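Long-range contact in penicillin-binding protein 1A (Mycobacterium tuberculosis, PDB 5CXW), which builds cross-linked peptidoglycan, its penicillin-sensitive C-terminal transpeptidase domain joining peptide side chains of the glycan strands made by its N-terminal transglycosylase domain: residues T95-V101 / K291-T295. Sequence-based numbering, arbitrary orientation.
With 35P ((2R,4S)-5,5-dimethyl-2-{(1R)-2-oxo-1-[(phenoxyacetyl)amino]ethyl}-1,3-thiazolidine-4-carboxylic acid), chain C.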
ATOM      1  N   THR A  95       1.757  -9.122  -0.037  1.00 10.92           N
ATOM      2  CA  THR A  95       2.277  -7.798  -0.461  1.00 10.62           C
ATOM      3  C   THR A  95       3.710  -7.776  -0.951  1.00 10.73           C
ATOM      4  O   THR A  95       4.173  -6.737  -1.529  1.00 10.68           O
ATOM      5  CB  THR A  95       2.156  -6.813   0.722  1.00 10.49           C
ATOM      6  OG1 THR A  95       2.810  -7.384   1.853  1.00 10.11           O
ATOM      7  CG2 THR A  95       0.709  -6.579   1.025  1.00 11.00           C
ATOM      8  N   GLY A  96       4.456  -8.876  -0.685  1.00 10.63           N
ATOM      9  CA  GLY A  96       5.831  -8.937  -1.059  1.00 11.03           C
ATOM     10  C   GLY A  96       6.587  -7.772  -0.447  1.00 10.83           C
ATOM     11  O   GLY A  96       6.291  -7.352   0.670  1.00 10.65           O
ATOM     12  N   SER A  97       7.543  -7.248  -1.209  1.00 11.22           N
ATOM     13  CA  SER A  97       8.486  -6.260  -0.700  1.00 11.82           C
ATOM     14  C   SER A  97       7.858  -4.924  -0.369  1.00 11.04           C
ATOM     15  O   SER A  97       8.537  -4.093   0.249  1.00 11.00           O
ATOM     16  CB  SER A  97       9.584  -6.017  -1.694  1.00 12.34           C
ATOM     17  OG  SER A  97      10.376  -7.208  -1.879  1.00 13.52           O
ATOM     18  N   SER A  98       6.594  -4.696  -0.718  1.00 10.69           N
ATOM     19  CA  SER A  98       5.961  -3.442  -0.335  1.00 10.61           C
ATOM     20  C   SER A  98       5.799  -3.370   1.181  1.00 10.35           C
ATOM     21  O   SER A  98       5.612  -2.279   1.742  1.00 10.56           O
ATOM     22  CB  SER A  98       4.648  -3.215  -1.069  1.00 11.07           C
ATOM     23  OG  SER A  98       3.659  -4.172  -0.765  1.00 11.10           O
ATOM     24  N   PHE A  99       5.897  -4.529   1.855  1.00 10.08           N
ATOM     25  CA  PHE A  99       5.745  -4.564   3.290  1.00 10.00           C
ATOM     26  C   PHE A  99       7.050  -4.161   4.010  1.00  9.77           C
ATOM     27  O   PHE A  99       7.018  -3.875   5.246  1.00  9.60           O
ATOM     28  CB  PHE A  99       5.327  -5.954   3.758  1.00 10.17           C
ATOM     29  CG  PHE A  99       4.284  -5.907   4.842  1.00 10.26           C
ATOM     30  CD1 PHE A  99       3.011  -5.512   4.526  1.00 10.47           C
ATOM     31  CD2 PHE A  99       4.574  -6.215   6.151  1.00 10.48           C
ATOM     32  CE1 PHE A  99       2.048  -5.407   5.474  1.00 10.65           C
ATOM     33  CE2 PHE A  99       3.572  -6.143   7.115  1.00 10.73           C
ATOM     34  CZ  PHE A  99       2.328  -5.728   6.777  1.00 10.60           C
ATOM     35  N   LYS A 100       8.183  -4.069   3.280  1.00  9.76           N
ATOM     36  CA  LYS A 100       9.442  -3.745   3.915  1.00 10.15           C
ATOM     37  C   LYS A 100       9.427  -2.393   4.634  1.00 10.24           C
ATOM     38  O   LYS A 100      10.219  -2.170   5.569  1.00 10.56           O
ATOM     39  CB  LYS A 100      10.619  -3.722   2.899  1.00 10.56           C
ATOM     40  CG  LYS A 100      10.989  -5.094   2.392  1.00 11.38           C
ATOM     41  CD  LYS A 100      12.060  -5.079   1.329  1.00 11.55           C
ATOM     42  CE  LYS A 100      12.274  -6.492   0.870  1.00 12.47           C
ATOM     43  NZ  LYS A 100      13.143  -6.505  -0.255  1.00 13.19           N
ATOM     44  N   VAL A 101       8.621  -1.463   4.132  1.00 10.37           N
ATOM     45  CA  VAL A 101       8.561  -0.112   4.702  1.00 10.86           C
ATOM     46  C   VAL A 101       8.184  -0.188   6.154  1.00  9.97           C
ATOM     47  O   VAL A 101       8.593   0.659   6.942  1.00  9.63           O
ATOM     48  CB  VAL A 101       7.642   0.879   3.928  1.00 12.30           C
ATOM     49  CG1 VAL A 101       8.036   0.938   2.490  1.00 12.42           C
ATOM     50  CG2 VAL A 101       6.168   0.556   4.134  1.00 12.85           C
ATOM     51  N   LYS A 291       7.084   2.297  -3.238  1.00  9.21           N
ATOM     52  CA  LYS A 291       7.745   1.006  -3.038  1.00  9.10           C
ATOM     53  C   LYS A 291       7.016  -0.053  -3.867  1.00  9.69           C
ATOM     54  O   LYS A 291       5.819  -0.173  -3.786  1.00  9.26           O
ATOM     55  CB  LYS A 291       7.800   0.606  -1.561  1.00  9.27           C
ATOM     56  CG  LYS A 291       8.581  -0.695  -1.334  1.00  9.05           C
ATOM     57  CD  LYS A 291      10.099  -0.533  -1.522  1.00  9.32           C
ATOM     58  CE  LYS A 291      10.821  -1.891  -1.487  1.00  9.61           C
ATOM     59  NZ  LYS A 291      10.655  -2.637  -2.740  1.00 10.13           N
ATOM     60  N   THR A 292       7.796  -0.813  -4.623  1.00  9.76           N
ATOM     61  CA  THR A 292       7.291  -1.922  -5.394  1.00 10.04           C
ATOM     62  C   THR A 292       7.289  -3.210  -4.560  1.00  9.79           C
ATOM     63  O   THR A 292       8.027  -3.347  -3.547  1.00  9.24           O
ATOM     64  CB  THR A 292       8.177  -2.205  -6.605  1.00 10.39           C
ATOM     65  OG1 THR A 292       9.532  -2.296  -6.176  1.00 10.91           O
ATOM     66  CG2 THR A 292       7.975  -1.121  -7.700  1.00 10.85           C
ATOM     67  N   GLY A 293       6.530  -4.190  -5.025  1.00  9.93           N
ATOM     68  CA  GLY A 293       6.606  -5.551  -4.498  1.00  9.99           C
ATOM     69  C   GLY A 293       6.341  -6.580  -5.566  1.00 10.32           C
ATOM     70  O   GLY A 293       5.549  -6.317  -6.449  1.00 10.23           O
ATOM     71  N   THR A 294       6.967  -7.750  -5.463  1.00 10.75           N
ATOM     72  CA  THR A 294       6.711  -8.850  -6.389  1.00 11.11           C
ATOM     73  C   THR A 294       6.834 -10.150  -5.582  1.00 11.49           C
ATOM     74  O   THR A 294       7.860 -10.385  -4.963  1.00 11.29           O
ATOM     75  CB  THR A 294       7.740  -8.905  -7.513  1.00 11.88           C
ATOM     76  OG1 THR A 294       7.882  -7.637  -8.193  1.00 11.82           O
ATOM     77  CG2 THR A 294       7.296  -9.951  -8.528  1.00 12.70           C
ATOM     78  N   THR A 295       5.743 -10.906  -5.506  1.00 11.56           N
ATOM     79  CA  THR A 295       5.743 -12.210  -4.797  1.00 12.04           C
ATOM     80  C   THR A 295       6.084 -13.371  -5.720  1.00 13.18           C
ATOM     81  O   THR A 295       5.867 -13.338  -6.942  1.00 13.14           O
ATOM     82  CB  THR A 295       4.424 -12.477  -4.088  1.00 12.13           C
ATOM     83  OG1 THR A 295       3.413 -12.661  -5.030  1.00 12.51           O
ATOM     84  CG2 THR A 295       3.992 -11.313  -3.233  1.00 12.04           C
TER
HETATM   85  C24 35P C 702      11.699 -15.457  -5.800  1.00 22.91           C
HETATM   86  C23 35P C 702      11.480 -16.505  -6.690  1.00 23.35           C
HETATM   87  C22 35P C 702      10.575 -16.362  -7.718  1.00 21.66           C
HETATM   88  C21 35P C 702       9.877 -15.178  -7.897  1.00 21.04           C
HETATM   89  C20 35P C 702      10.080 -14.123  -7.033  1.00 22.38           C
HETATM   90  C19 35P C 702      11.012 -14.258  -5.977  1.00 21.95           C
HETATM   91  O1  35P C 702      11.280 -13.246  -5.088  1.00 21.08           O
HETATM   92  C2  35P C 702      10.803 -11.936  -5.378  1.00 17.88           C
HETATM   93  C3  35P C 702      11.463 -10.962  -4.441  1.00 16.93           C
HETATM   94  O18 35P C 702      12.561 -11.217  -3.966  1.00 15.90           O
HETATM   95  N4  35P C 702      10.768  -9.855  -4.228  1.00 15.36           N
HETATM   96  C5  35P C 702      11.287  -8.778  -3.399  1.00 15.65           C
HETATM   97  C6  35P C 702      10.130  -8.020  -2.890  1.00 15.22           C
HETATM   98  O17 35P C 702       8.987  -8.025  -3.393  1.00 14.58           O
HETATM   99  C8  35P C 702      12.242  -7.760  -4.164  1.00 16.87           C
HETATM  100  N7  35P C 702      11.322  -6.710  -4.493  1.00 17.04           N
HETATM  101  S11 35P C 702      12.947  -8.221  -5.653  1.00 19.18           S
HETATM  102  C10 35P C 702      12.039  -7.190  -6.705  1.00 16.79           C
HETATM  103  C12 35P C 702      11.579  -7.954  -7.946  1.00 16.87           C
HETATM  104  C15 35P C 702      12.809  -5.990  -7.190  1.00 17.24           C
HETATM  105  C9  35P C 702      10.831  -6.796  -5.849  1.00 15.60           C
HETATM  106  C13 35P C 702      10.063  -5.553  -6.172  1.00 15.30           C
HETATM  107  O14 35P C 702      10.368  -4.513  -5.510  1.00 15.63           O
HETATM  108  O16 35P C 702       9.155  -5.646  -7.025  1.00 14.40           O
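S97 and G293 bring their CA atoms within 4.3 Å in this transpeptidase domain, and opened penicillin V spans the two segments as an acyl-enzyme. S97 OG is bonded to 35P C6 at 1.3 Å, so S97 is acylated here, consistent with its role as nucleophile of the SxxK motif in transpeptidation.

Hydrogen bonds to the drug come from both sides. Its acyl oxygen O17 receives S97 N and T294 N, the latter at 2.9 Å and nearly straight (176°), the former more bent (138°): the two backbone N-H groups of an oxyanion hole. Ligand N4 returns a bond to T294 O, so T294 grips the drug in the manner of an added strand. The thiazolidine carboxylate is shared between two hydroxyls, T292 OG1 on O14 and T294 OG1 on O16 at 2.6 Å. T294 OG1 lies anti to its carbonyl carbon (chi1 -52°), on the drug's side of the strand.

K291, of the KTG motif, runs along the 3-10 turn 97-99: its CG sits 3.9 Å from S98 CA and its CE 3.6 Å from S97 O, while V101 CG1 flanks CB. Bends at chi2 and chi4 turn NZ back to T292 O at 2.8 Å; S150 OG also bonds NZ, as it does K100 NZ and the drug. T295 CG2 rests 3.6 Å from G96 N. G293 lets the chains come this close, since a CB there would collide with T95 O and S98 N.

S98 OG and S98 N both reach T95 O from one face of its plane, bracing the turn. Helix 211-222 covers S98, V101 and K291 through M214 and Y218, strand 303-312 pairs with edge strand 289-296 of the five-stranded sheet, and helix 100-109 carries the chain on from the 3-10 turn.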